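Local coordinates for protein tonb-dependent siderophore receptor (Acinetobacter baumannii, PDB 5FP1) that probably acts in the initial step of iron uptake at the outer membrane by binding iron-chelating siderophores, and may bind ferric enterobactin with micromolar affinity, at residues A[147-152]-A[167-172]; A[467-472]-A[488-493]; A[658-663]-A[694-699]. All blocks are in the same frame, centred on the assembly; numbering follows the deposited sequence.

Contact 1. Residues A[147-152]-A[167-172]; sequences GDFLEG and DGNKDF
Phe-149 lies over Asn-169, and this is the tightly packed part of the contact. CB of Asn-169 sits over one face of the Phe-149 ring, 3.4 Å from its centroid, in a CH-pi contact. The Phe-149 CG is wedged between its own backbone N and carbonyl carbon (chi1 62°), which folds the ring across the neighbouring strand. The Asn-169 amide is almost parallel to the ring, with planes 8° apart. Its ND2 makes a weak bond to Gly-147 O (2.7 Å) and also bonds Lys-145 O. Arg-179 touches both Phe-149 and Asn-169, and it forms a salt bridge with Asp-167, whose carboxylate stands nearly at right angles to the ring. In the backbone, Phe-149 and Asn-169 are a hydrogen-bonded pair, with Asn-169 N to Phe-149 O at 2.8 Å. Glu-151 and Asp-167 form a second such backbone pair. Where the first strand begins and the second ends, Gly-147 N gives a good hydrogen bond to Asp-171 OD2 (2.8 Å), on its anti lone pair.

The face of Leu-150 and Lys-170 is looser and lies on the surface. Leu-150 CD1 only brushes Gly-168 CA at 3.9 Å. Asp-148 is exposed too, and its carboxylate oxygens take only weak bonds from Asp-171 N.

The N-to-C directions of the two short strands are 177° apart. They form the antiparallel hairpin 149-157/161-171, whose first strand also pairs with 709-717, as expected where a TonB-dependent receptor barrel closes.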
loop_
_atom_site.group_PDB
_atom_site.type_symbol
_atom_site.label_atom_id
_atom_site.label_comp_id
_atom_site.label_asym_id
_atom_site.label_seq_id
_atom_site.Cartn_x
_atom_site.Cartn_y
_atom_site.Cartn_z
ATOM N N GLY A 147 15.960 -11.957 -24.488
ATOM C CA GLY A 147 17.319 -11.587 -24.126
ATOM C C GLY A 147 17.756 -12.337 -22.888
ATOM O O GLY A 147 17.002 -12.439 -21.926
ATOM N N ASP A 148 18.973 -12.866 -22.913
ATOM C CA ASP A 148 19.491 -13.641 -21.798
ATOM C C ASP A 148 20.141 -12.718 -20.789
ATOM O O ASP A 148 20.701 -11.693 -21.163
ATOM C CB ASP A 148 20.470 -14.707 -22.285
ATOM C CG ASP A 148 19.771 -15.813 -23.047
ATOM O OD1 ASP A 148 19.065 -15.484 -24.016
ATOM O OD2 ASP A 148 19.885 -16.997 -22.667
ATOM N N PHE A 149 20.019 -13.055 -19.503
ATOM C CA PHE A 149 20.721 -12.308 -18.459
ATOM C C PHE A 149 20.727 -13.024 -17.119
ATOM O O PHE A 149 19.900 -13.912 -16.870
ATOM C CB PHE A 149 20.191 -10.877 -18.327
ATOM C CG PHE A 149 18.739 -10.771 -17.923
ATOM C CD1 PHE A 149 18.369 -10.812 -16.581
ATOM C CD2 PHE A 149 17.752 -10.549 -18.873
ATOM C CE1 PHE A 149 17.041 -10.677 -16.200
ATOM C CE2 PHE A 149 16.423 -10.413 -18.499
ATOM C CZ PHE A 149 16.068 -10.472 -17.154
ATOM N N LEU A 150 21.729 -12.688 -16.305
ATOM C CA LEU A 150 21.822 -13.140 -14.934
ATOM C C LEU A 150 22.223 -11.953 -14.077
ATOM O O LEU A 150 23.257 -11.330 -14.314
ATOM C CB LEU A 150 22.834 -14.269 -14.780
ATOM C CG LEU A 150 23.000 -14.811 -13.358
ATOM C CD1 LEU A 150 21.722 -15.464 -12.853
ATOM C CD2 LEU A 150 24.144 -15.806 -13.302
ATOM N N GLU A 151 21.377 -11.622 -13.105
ATOM C CA GLU A 151 21.644 -10.521 -12.170
ATOM C C GLU A 151 21.547 -11.038 -10.734
ATOM O O GLU A 151 20.874 -12.034 -10.462
ATOM C CB GLU A 151 20.643 -9.389 -12.339
ATOM C CG GLU A 151 20.607 -8.744 -13.705
ATOM C CD GLU A 151 19.622 -7.588 -13.756
ATOM O OE1 GLU A 151 19.587 -6.789 -12.797
ATOM O OE2 GLU A 151 18.880 -7.482 -14.752
ATOM N N GLY A 152 22.231 -10.366 -9.824
ATOM C CA GLY A 152 22.266 -10.810 -8.452
ATOM C C GLY A 152 22.776 -9.720 -7.544
ATOM O O GLY A 152 23.369 -8.741 -7.994
ATOM N N ASP A 167 18.432 -13.190 -10.121
ATOM C CA ASP A 167 17.405 -12.999 -11.162
ATOM C C ASP A 167 18.016 -13.475 -12.506
ATOM O O ASP A 167 18.906 -12.829 -13.041
ATOM C CB ASP A 167 17.041 -11.525 -11.237
ATOM C CG ASP A 167 15.915 -11.221 -12.235
ATOM O OD1 ASP A 167 15.358 -12.166 -12.827
ATOM O OD2 ASP A 167 15.592 -10.015 -12.438
ATOM N N GLY A 168 17.554 -14.599 -13.016
ATOM C CA GLY A 168 18.086 -15.152 -14.275
ATOM C C GLY A 168 16.997 -15.307 -15.312
ATOM O O GLY A 168 15.891 -15.755 -15.003
ATOM N N ASN A 169 17.309 -14.935 -16.553
ATOM C CA ASN A 169 16.371 -15.023 -17.664
ATOM C C ASN A 169 17.063 -15.694 -18.874
ATOM O O ASN A 169 18.111 -15.247 -19.309
ATOM C CB ASN A 169 15.925 -13.616 -18.037
ATOM C CG ASN A 169 14.829 -13.600 -19.080
ATOM O OD1 ASN A 169 13.664 -13.493 -18.750
ATOM N ND2 ASN A 169 15.206 -13.686 -20.354
ATOM N N LYS A 170 16.471 -16.759 -19.383
ATOM C CA LYS A 170 17.035 -17.517 -20.497
ATOM C C LYS A 170 16.076 -17.459 -21.685
ATOM O O LYS A 170 14.939 -17.906 -21.594
ATOM C CB LYS A 170 17.266 -18.962 -20.075
ATOM C CG LYS A 170 18.233 -19.735 -20.949
ATOM C CD LYS A 170 18.352 -21.183 -20.474
ATOM C CE LYS A 170 19.560 -21.415 -19.570
ATOM N NZ LYS A 170 20.834 -21.462 -20.345
ATOM N N ASP A 171 16.556 -16.884 -22.786
ATOM C CA ASP A 171 15.830 -16.808 -24.061
ATOM C C ASP A 171 16.232 -18.012 -24.914
ATOM O O ASP A 171 17.385 -18.121 -25.319
ATOM C CB ASP A 171 16.240 -15.504 -24.752
ATOM C CG ASP A 171 15.415 -15.191 -26.003
ATOM O OD1 ASP A 171 14.955 -16.126 -26.680
ATOM O OD2 ASP A 171 15.230 -13.995 -26.295
ATOM N N PHE A 172 15.315 -18.940 -25.158
ATOM C CA PHE A 172 15.664 -20.161 -25.890
ATOM C C PHE A 172 15.788 -19.905 -27.397
ATOM O O PHE A 172 15.982 -20.841 -28.162
ATOM C CB PHE A 172 14.630 -21.268 -25.656
ATOM C CG PHE A 172 14.676 -21.883 -24.275
ATOM C CD1 PHE A 172 14.141 -21.212 -23.179
ATOM C CD2 PHE A 172 15.227 -23.158 -24.077
ATOM C CE1 PHE A 172 14.169 -21.782 -21.913
ATOM C CE2 PHE A 172 15.261 -23.733 -22.811
ATOM C CZ PHE A 172 14.729 -23.043 -21.729
#

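Contact 2. Residues A[467-472]-A[488-493]; sequences FVTYQA and YATSAS. With C8E ((hydroxyethyloxy)tri(ethyloxy)octane), chain E.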
loop_
_atom_site.group_PDB
_atom_site.type_symbol
_atom_site.label_atom_id
_atom_site.label_comp_id
_atom_site.label_asym_id
_atom_site.label_seq_id
_atom_site.Cartn_x
_atom_site.Cartn_y
_atom_site.Cartn_z
ATOM N N PHE A 467 -23.233 -0.967 -9.075
ATOM C CA PHE A 467 -22.971 0.474 -9.183
ATOM C C PHE A 467 -22.262 0.763 -10.482
ATOM O O PHE A 467 -21.586 -0.099 -11.052
ATOM C CB PHE A 467 -22.160 0.975 -7.969
ATOM C CG PHE A 467 -20.991 0.100 -7.593
ATOM C CD1 PHE A 467 -21.130 -0.926 -6.669
ATOM C CD2 PHE A 467 -19.734 0.335 -8.124
ATOM C CE1 PHE A 467 -20.038 -1.709 -6.305
ATOM C CE2 PHE A 467 -18.651 -0.453 -7.779
ATOM C CZ PHE A 467 -18.802 -1.486 -6.877
ATOM N N VAL A 468 -22.456 1.968 -10.983
ATOM C CA VAL A 468 -21.804 2.391 -12.207
ATOM C C VAL A 468 -20.857 3.505 -11.842
ATOM O O VAL A 468 -21.236 4.419 -11.104
ATOM C CB VAL A 468 -22.858 2.917 -13.215
ATOM C CG1 VAL A 468 -22.197 3.548 -14.443
ATOM C CG2 VAL A 468 -23.779 1.777 -13.608
ATOM N N THR A 469 -19.631 3.435 -12.342
ATOM C CA THR A 469 -18.685 4.502 -12.114
ATOM C C THR A 469 -18.124 4.975 -13.448
ATOM O O THR A 469 -18.232 4.281 -14.487
ATOM C CB THR A 469 -17.533 4.065 -11.186
ATOM O OG1 THR A 469 -16.886 2.913 -11.721
ATOM C CG2 THR A 469 -18.081 3.732 -9.837
ATOM N N TYR A 470 -17.559 6.173 -13.441
ATOM C CA TYR A 470 -17.046 6.706 -14.683
ATOM C C TYR A 470 -15.928 7.700 -14.565
ATOM O O TYR A 470 -15.530 8.112 -13.478
ATOM C CB TYR A 470 -18.209 7.283 -15.496
ATOM C CG TYR A 470 -18.918 8.444 -14.841
ATOM C CD1 TYR A 470 -19.968 8.233 -13.946
ATOM C CD2 TYR A 470 -18.585 9.749 -15.161
ATOM C CE1 TYR A 470 -20.628 9.307 -13.354
ATOM C CE2 TYR A 470 -19.253 10.830 -14.589
ATOM C CZ TYR A 470 -20.263 10.606 -13.678
ATOM O OH TYR A 470 -20.919 11.692 -13.112
ATOM N N GLN A 471 -15.395 8.065 -15.723
ATOM C CA GLN A 471 -14.403 9.091 -15.815
ATOM C C GLN A 471 -14.596 9.836 -17.125
ATOM O O GLN A 471 -14.975 9.240 -18.136
ATOM C CB GLN A 471 -12.980 8.527 -15.724
ATOM C CG GLN A 471 -12.440 7.803 -16.926
ATOM C CD GLN A 471 -11.116 7.080 -16.624
ATOM O OE1 GLN A 471 -10.970 6.450 -15.583
ATOM N NE2 GLN A 471 -10.160 7.174 -17.538
ATOM N N ALA A 472 -14.321 11.131 -17.093
ATOM C CA ALA A 472 -14.361 11.964 -18.284
ATOM C C ALA A 472 -13.289 13.014 -18.157
ATOM O O ALA A 472 -13.174 13.680 -17.115
ATOM C CB ALA A 472 -15.733 12.633 -18.410
ATOM N N TYR A 488 -12.899 14.526 -14.431
ATOM C CA TYR A 488 -13.806 14.143 -13.377
ATOM C C TYR A 488 -13.896 12.620 -13.334
ATOM O O TYR A 488 -14.040 11.966 -14.361
ATOM C CB TYR A 488 -15.183 14.752 -13.627
ATOM C CG TYR A 488 -16.207 14.371 -12.600
ATOM C CD1 TYR A 488 -16.219 14.952 -11.347
ATOM C CD2 TYR A 488 -17.133 13.382 -12.872
ATOM C CE1 TYR A 488 -17.165 14.581 -10.395
ATOM C CE2 TYR A 488 -18.076 13.006 -11.936
ATOM C CZ TYR A 488 -18.084 13.606 -10.701
ATOM O OH TYR A 488 -19.035 13.200 -9.775
ATOM N N ALA A 489 -13.862 12.052 -12.138
ATOM C CA ALA A 489 -13.926 10.578 -11.995
ATOM C C ALA A 489 -14.604 10.228 -10.692
ATOM O O ALA A 489 -14.491 10.977 -9.696
ATOM C CB ALA A 489 -12.527 9.972 -12.053
ATOM N N THR A 490 -15.341 9.122 -10.705
ATOM C CA THR A 490 -16.078 8.709 -9.533
ATOM C C THR A 490 -15.518 7.420 -8.929
ATOM O O THR A 490 -14.727 6.682 -9.551
ATOM C CB THR A 490 -17.584 8.505 -9.826
ATOM O OG1 THR A 490 -17.787 7.423 -10.756
ATOM C CG2 THR A 490 -18.212 9.791 -10.374
ATOM N N SER A 491 -15.980 7.150 -7.715
ATOM C CA SER A 491 -15.670 5.920 -7.019
ATOM C C SER A 491 -16.856 5.498 -6.174
ATOM O O SER A 491 -17.620 6.331 -5.711
ATOM C CB SER A 491 -14.435 6.131 -6.144
ATOM O OG SER A 491 -14.318 5.124 -5.141
ATOM N N ALA A 492 -16.985 4.193 -5.968
ATOM C CA ALA A 492 -17.969 3.604 -5.070
ATOM C C ALA A 492 -17.253 2.521 -4.233
ATOM O O ALA A 492 -16.360 1.818 -4.734
ATOM C CB ALA A 492 -19.119 2.996 -5.861
ATOM N N SER A 493 -17.622 2.435 -2.957
ATOM C CA SER A 493 -16.966 1.524 -1.997
ATOM C C SER A 493 -18.040 0.831 -1.169
ATOM O O SER A 493 -18.659 1.448 -0.293
ATOM C CB SER A 493 -15.971 2.279 -1.094
ATOM O OG SER A 493 -15.185 1.372 -0.290
HETATM C C1 C8E E . -20.143 -0.582 -19.636
HETATM C C2 C8E E . -21.219 -0.536 -18.574
HETATM C C3 C8E E . -22.494 0.057 -19.145
HETATM C C4 C8E E . -23.302 0.833 -18.107
HETATM C C5 C8E E . -24.445 -0.004 -17.540
HETATM C C6 C8E E . -25.634 0.858 -17.122
HETATM C C7 C8E E . -26.704 0.015 -16.428
HETATM C C8 C8E E . -27.252 0.683 -15.166
HETATM O O9 C8E E . -27.130 -0.208 -14.053
HETATM C C10 C8E E . -27.789 0.276 -12.877
HETATM C C11 C8E E . -26.817 0.276 -11.693
HETATM O O12 C8E E . -27.314 1.013 -10.568
HETATM C C13 C8E E . -27.843 2.306 -10.881
HETATM C C14 C8E E . -26.841 3.140 -11.679
HETATM O O15 C8E E . -27.463 4.317 -12.198
HETATM C C16 C8E E . -28.010 4.138 -13.503
HETATM C C17 C8E E . -27.297 5.062 -14.481
HETATM O O18 C8E E . -27.409 4.532 -15.800
HETATM C C19 C8E E . -26.272 4.876 -16.587
HETATM C C20 C8E E . -26.461 4.388 -18.017
HETATM O O21 C8E E . -25.194 4.417 -18.684
HETATM O O HOH W 1 -20.347 6.734 -10.002
HETATM O O HOH W 2 -13.647 6.438 -12.028
#
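Thr-490 and Tyr-470 meet with similar first torsions. OG1 of Thr-490 (chi1 64°) and CG of Tyr-470 (chi1 63°) each lie between their own backbone N and carbonyl carbon. This aims Thr-490 OG1 at the other strand, where it accepts a hydrogen bond from Tyr-470 N (3.0 Å). It also places Thr-490 CG2 over one face of the Tyr-470 ring, 4.1 Å from the centroid. Thr-490 N returns a bond to Tyr-470 O.

The side chain thus stands in for its own carbonyl. Thr-490 O is linked to Tyr-470 O by a water that donates to both. A second water joins Thr-490 OG1 to Val-468 O. Beyond this point the strands part, and Ala-492 CB packs on a face of the Phe-467 ring (CD2 at 3.5 Å).

Tyr-470 OH reaches the edge of the Tyr-488 ring at CE2, 3.3 Å away; the ring planes are 48° apart. Tyr-488 OH is held by Gln-521. One C8E detergent meets Val-468 CG2 through its C14 (3.9 Å); another touches Tyr-470 and Tyr-488.

The chemistry is that of a barrel wall. Val-468, Tyr-470 and Tyr-488 meet detergent, while Thr-469 and Ser-491 meet Ser-125 of helix 125-128. Thr-490 OG1 and the waters add to the backbone bonds where the strands diverge.

Contact 3. Residues A[658-663]-A[694-699]; sequences KWVPSY and TKAYAS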
loop_
_atom_site.group_PDB
_atom_site.type_symbol
_atom_site.label_atom_id
_atom_site.label_comp_id
_atom_site.label_asym_id
_atom_site.label_seq_id
_atom_site.Cartn_x
_atom_site.Cartn_y
_atom_site.Cartn_z
ATOM N N LYS A 658 -4.495 13.373 18.983
ATOM C CA LYS A 658 -3.404 12.385 18.935
ATOM C C LYS A 658 -2.698 12.518 17.606
ATOM O O LYS A 658 -3.329 12.479 16.534
ATOM C CB LYS A 658 -3.982 10.988 19.118
ATOM C CG LYS A 658 -4.781 10.883 20.410
ATOM C CD LYS A 658 -5.490 9.555 20.624
ATOM C CE LYS A 658 -6.477 9.663 21.770
ATOM N NZ LYS A 658 -7.260 8.415 21.993
ATOM N N TRP A 659 -1.387 12.716 17.652
ATOM C CA TRP A 659 -0.645 13.016 16.450
ATOM C C TRP A 659 0.836 12.683 16.551
ATOM O O TRP A 659 1.360 12.379 17.635
ATOM C CB TRP A 659 -0.830 14.486 16.081
ATOM C CG TRP A 659 -0.039 15.446 16.852
ATOM C CD1 TRP A 659 1.224 15.932 16.558
ATOM C CD2 TRP A 659 -0.447 16.093 18.034
ATOM N NE1 TRP A 659 1.613 16.825 17.505
ATOM C CE2 TRP A 659 0.607 16.949 18.427
ATOM C CE3 TRP A 659 -1.610 16.056 18.791
ATOM C CZ2 TRP A 659 0.529 17.754 19.557
ATOM C CZ3 TRP A 659 -1.683 16.857 19.931
ATOM C CH2 TRP A 659 -0.617 17.688 20.299
ATOM N N VAL A 660 1.500 12.695 15.402
ATOM C CA VAL A 660 2.939 12.568 15.356
ATOM C C VAL A 660 3.463 13.814 14.666
ATOM O O VAL A 660 2.800 14.352 13.751
ATOM C CB VAL A 660 3.399 11.280 14.647
ATOM C CG1 VAL A 660 2.903 10.060 15.407
ATOM C CG2 VAL A 660 2.932 11.246 13.191
ATOM N N PRO A 661 4.645 14.288 15.088
ATOM C CA PRO A 661 5.128 15.576 14.577
ATOM C C PRO A 661 5.717 15.511 13.184
ATOM O O PRO A 661 6.019 14.423 12.667
ATOM C CB PRO A 661 6.212 15.991 15.592
ATOM C CG PRO A 661 6.609 14.734 16.277
ATOM C CD PRO A 661 5.403 13.833 16.266
ATOM N N SER A 662 5.908 16.682 12.584
ATOM C CA SER A 662 6.626 16.791 11.325
ATOM C C SER A 662 8.042 16.279 11.438
ATOM O O SER A 662 8.605 16.193 12.530
ATOM C CB SER A 662 6.686 18.258 10.889
ATOM O OG SER A 662 7.439 19.000 11.825
ATOM N N TYR A 663 8.630 15.950 10.305
ATOM C CA TYR A 663 9.989 15.445 10.260
ATOM C C TYR A 663 10.594 15.610 8.870
ATOM O O TYR A 663 9.888 15.715 7.856
ATOM C CB TYR A 663 10.044 13.944 10.628
ATOM C CG TYR A 663 9.285 13.053 9.655
ATOM C CD1 TYR A 663 9.878 12.583 8.509
ATOM C CD2 TYR A 663 7.963 12.732 9.872
ATOM C CE1 TYR A 663 9.185 11.787 7.605
ATOM C CE2 TYR A 663 7.259 11.935 8.977
ATOM C CZ TYR A 663 7.863 11.475 7.836
ATOM O OH TYR A 663 7.149 10.667 6.942
ATOM N N THR A 694 6.032 6.948 11.343
ATOM C CA THR A 694 5.435 6.709 10.023
ATOM C C THR A 694 3.967 6.303 10.066
ATOM O O THR A 694 3.305 6.310 9.043
ATOM C CB THR A 694 6.189 5.606 9.303
ATOM O OG1 THR A 694 6.332 4.504 10.193
ATOM C CG2 THR A 694 7.537 6.109 8.875
ATOM N N LYS A 695 3.451 5.922 11.225
ATOM C CA LYS A 695 2.019 5.579 11.327
ATOM C C LYS A 695 1.501 6.136 12.616
ATOM O O LYS A 695 2.156 6.020 13.666
ATOM C CB LYS A 695 1.806 4.049 11.373
ATOM C CG LYS A 695 2.556 3.271 10.298
ATOM C CD LYS A 695 2.512 1.769 10.513
ATOM C CE LYS A 695 3.433 1.065 9.516
ATOM N NZ LYS A 695 3.338 -0.415 9.678
ATOM N N ALA A 696 0.308 6.690 12.554
ATOM C CA ALA A 696 -0.391 7.159 13.717
ATOM C C ALA A 696 -1.727 6.425 13.756
ATOM O O ALA A 696 -2.552 6.599 12.860
ATOM C CB ALA A 696 -0.577 8.650 13.637
ATOM N N TYR A 697 -1.927 5.560 14.763
ATOM C CA TYR A 697 -3.220 4.904 14.900
ATOM C C TYR A 697 -4.245 5.849 15.519
ATOM O O TYR A 697 -3.883 6.808 16.215
ATOM C CB TYR A 697 -3.127 3.559 15.654
ATOM C CG TYR A 697 -4.386 2.770 15.429
ATOM C CD1 TYR A 697 -4.721 2.328 14.151
ATOM C CD2 TYR A 697 -5.303 2.549 16.461
ATOM C CE1 TYR A 697 -5.912 1.663 13.913
ATOM C CE2 TYR A 697 -6.489 1.876 16.233
ATOM C CZ TYR A 697 -6.784 1.442 14.956
ATOM O OH TYR A 697 -7.952 0.779 14.695
ATOM N N ALA A 698 -5.526 5.576 15.272
ATOM C CA ALA A 698 -6.634 6.427 15.770
ATOM C C ALA A 698 -6.648 6.538 17.287
ATOM O O ALA A 698 -7.122 7.525 17.852
ATOM C CB ALA A 698 -7.989 5.906 15.249
ATOM N N SER A 699 -6.139 5.510 17.949
ATOM C CA SER A 699 -5.951 5.553 19.386
ATOM C C SER A 699 -4.685 4.783 19.791
ATOM O O SER A 699 -4.077 4.083 18.985
ATOM C CB SER A 699 -7.191 5.006 20.096
ATOM O OG SER A 699 -7.169 5.435 21.440
HETATM O O HOH W 3 -8.805 8.151 19.810
#
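Lys-658 and Ser-699 make the direct polar contact. NZ of Lys-658 donates a hydrogen bond to Ser-699 OG at 3.0 Å. A water ties the same ammonium to the next residue back. It accepts from Lys-658 NZ at 2.7 Å and donates to Ala-698 O, also at 2.7 Å. One amine therefore holds the loop at Ala-698 and Ser-699, once directly and once through solvent. The lysine chain is extended beyond CG, with chi2, chi3 and chi4 all near 180°, which carries NZ out to Ser-699. On the way its CD passes Ala-698 O at 3.8 Å.

The second touching point is apolar and slighter. CG1 of Val-660 meets CB of Ala-696 at 4.2 Å, methyl to methyl. Val-660 CG1 is anti to the carbonyl carbon (chi1 -62°), which turns it toward Ala-696.

No backbone hydrogen bond links the two segments. Their touching parts run nearly opposite ways, at 164°, but the CA atoms of Lys-658 and Ser-699 are still 7.3 Å apart. Strand residues Val-660 and Ala-696 meet, and so do loop residues Lys-658 and Ser-699; there is no sheet pairing between the segments.

Further out, Asp-653 holds Lys-658 N and Asn-620 holds Ala-696 O, while Tyr-236 bonds Tyr-697 O and packs on both Lys-658 and Ala-696.

The first segment opens strand 659-673 and pairs there with strand 638-651 through Val-660 and Val-650. The second leaves the short strand 693-696, which forms a small antiparallel sheet with 701-704 and 234-238, so the contact lies where that small sheet meets the start of strand 659-673.

The three contacts lie at separate places around the barrel and none touches another. Contacts 2 and 3 are nearest, with closest atoms about 17 Å apart and centres about 31 Å apart. Contact 1 is remote from both, its centre about 42 Å from that of contact 2 and about 44 Å from that of contact 3. Contacts 1 and 3 lie on opposite sides of the chain's centre. This fits the usual topology of the family, with contact 1 probably toward the periplasm and contact 3 toward the extracellular loops. Bound detergent marks the outer surface at contact 2. A phosphate, probably from crystallisation, lies about 6 Å from the Ser-699 side chain in contact 3.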